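Local coordinates for ferric vibriobactin ABC transporter, periplasmic ferric vibriobactin-binding protein (Vibrio cholerae, PDB 3R5T) that binds ferric vibriobactin in the periplasm and probably hands this iron-loaded siderophore to an ABC transporter for import, at residues A[145-148]-A[149-152]. Numbering follows the deposited sequence.
Sequences HNFE and QWTK
F147 and W150 both set CG anti to the backbone N (chi1 of F147 -174°), which swings the two rings down the same flank of the helix until they meet. The benzo edge of W150 then points at the face of F147 in an offset edge-to-face pair, planes 68° apart, with F147 CE1 3.7 Å from W150 CZ3. One turn on from F147, T151 brings its methyl to the same ring, CG2 lying 3.5 Å from F147 CE2. The three residues lie on the buried side of helix 137-155, the long helix that links the two lobes, as in other periplasmic binding proteins of the solute-binding protein 8 family. Here they press on helix 272-286 and on helix 185-192, while W150 NE1 is hydrogen-bonded to L294 O near the C-terminus. Regular i to i+4 bonds carry the backbone through, from Q149 N to H145 O up to K152 N to E148 O. T151 OG1 also sits 3.1 Å from E148 O, so that carbonyl has a hydroxyl beside it as well as an amide. The carboxylate of E148 turns elsewhere, OE1 accepting a bond from Q124 NE2. On the exposed flank, the extended Q149 chain runs obliquely across H145: its CG stands 4.1 Å from the imidazole centroid in an off-centre CH-pi contact, and its amide plane is inclined 49° to the ring.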
loop_
_atom_site.group_PDB
_atom_site.type_symbol
_atom_site.label_atom_id
_atom_site.label_comp_id
_atom_site.label_asym_id
_atom_site.label_seq_id
_atom_site.Cartn_x
_atom_site.Cartn_y
_atom_site.Cartn_z
ATOM N N HIS A 145 -8.597 0.913 14.994
ATOM C CA HIS A 145 -8.403 1.486 16.307
ATOM C C HIS A 145 -7.209 0.857 17.034
ATOM O O HIS A 145 -6.406 1.559 17.675
ATOM C CB HIS A 145 -9.673 1.323 17.140
ATOM C CG HIS A 145 -9.461 1.598 18.588
ATOM N ND1 HIS A 145 -9.441 2.878 19.100
ATOM C CD2 HIS A 145 -9.202 0.769 19.626
ATOM C CE1 HIS A 145 -9.214 2.822 20.401
ATOM N NE2 HIS A 145 -9.068 1.554 20.745
ATOM N N ASN A 146 -7.078 -0.467 16.936
ATOM C CA ASN A 146 -5.967 -1.131 17.611
ATOM C C ASN A 146 -4.630 -0.688 17.032
ATOM O O ASN A 146 -3.653 -0.512 17.768
ATOM C CB ASN A 146 -6.081 -2.650 17.505
ATOM C CG ASN A 146 -7.196 -3.221 18.355
ATOM O OD1 ASN A 146 -7.700 -2.574 19.268
ATOM N ND2 ASN A 146 -7.581 -4.454 18.052
ATOM N N PHE A 147 -4.580 -0.517 15.713
ATOM C CA PHE A 147 -3.338 -0.144 15.061
ATOM C C PHE A 147 -2.953 1.266 15.464
ATOM O O PHE A 147 -1.778 1.561 15.697
ATOM C CB PHE A 147 -3.492 -0.240 13.547
ATOM C CG PHE A 147 -2.211 -0.009 12.799
ATOM C CD1 PHE A 147 -1.298 -1.038 12.625
ATOM C CD2 PHE A 147 -1.925 1.239 12.269
ATOM C CE1 PHE A 147 -0.111 -0.810 11.936
ATOM C CE2 PHE A 147 -0.751 1.464 11.578
ATOM C CZ PHE A 147 0.146 0.444 11.416
ATOM N N GLU A 148 -3.954 2.132 15.586
ATOM C CA GLU A 148 -3.699 3.519 15.945
ATOM C C GLU A 148 -3.256 3.655 17.405
ATOM O O GLU A 148 -2.430 4.506 17.726
ATOM C CB GLU A 148 -4.905 4.403 15.601
ATOM C CG GLU A 148 -4.685 5.233 14.320
ATOM C CD GLU A 148 -5.186 4.604 13.006
ATOM O OE1 GLU A 148 -4.931 3.397 12.703
ATOM O OE2 GLU A 148 -5.813 5.368 12.229
ATOM N N GLN A 149 -3.786 2.813 18.281
ATOM C CA GLN A 149 -3.306 2.761 19.662
ATOM C C GLN A 149 -1.828 2.395 19.692
ATOM O O GLN A 149 -1.041 2.944 20.473
ATOM C CB GLN A 149 -4.106 1.741 20.477
ATOM C CG GLN A 149 -5.420 2.259 21.050
ATOM C CD GLN A 149 -5.939 1.383 22.182
ATOM O OE1 GLN A 149 -5.559 0.216 22.298
ATOM N NE2 GLN A 149 -6.812 1.944 23.024
ATOM N N TRP A 150 -1.439 1.469 18.828
ATOM C CA TRP A 150 -0.051 1.052 18.736
ATOM C C TRP A 150 0.845 2.156 18.187
ATOM O O TRP A 150 1.921 2.403 18.733
ATOM C CB TRP A 150 0.048 -0.186 17.847
ATOM C CG TRP A 150 1.430 -0.777 17.760
ATOM C CD1 TRP A 150 2.256 -1.100 18.792
ATOM C CD2 TRP A 150 2.117 -1.148 16.562
ATOM N NE1 TRP A 150 3.437 -1.630 18.307
ATOM C CE2 TRP A 150 3.370 -1.673 16.941
ATOM C CE3 TRP A 150 1.794 -1.085 15.206
ATOM C CZ2 TRP A 150 4.304 -2.135 16.006
ATOM C CZ3 TRP A 150 2.728 -1.536 14.274
ATOM C CH2 TRP A 150 3.965 -2.052 14.686
ATOM N N THR A 151 0.414 2.827 17.123
ATOM C CA THR A 151 1.265 3.858 16.530
ATOM C C THR A 151 1.470 5.014 17.486
ATOM O O THR A 151 2.520 5.646 17.470
ATOM C CB THR A 151 0.779 4.357 15.144
ATOM O OG1 THR A 151 -0.562 4.846 15.230
ATOM C CG2 THR A 151 0.855 3.238 14.112
ATOM N N LYS A 152 0.467 5.271 18.321
ATOM C CA LYS A 152 0.579 6.261 19.388
ATOM C C LYS A 152 1.724 5.898 20.317
ATOM O O LYS A 152 2.581 6.728 20.626
ATOM C CB LYS A 152 -0.725 6.301 20.179
ATOM C CG LYS A 152 -1.808 7.142 19.555
ATOM C CD LYS A 152 -2.047 8.395 20.383
ATOM C CE LYS A 152 -3.150 9.236 19.777
ATOM N NZ LYS A 152 -2.792 9.710 18.418
#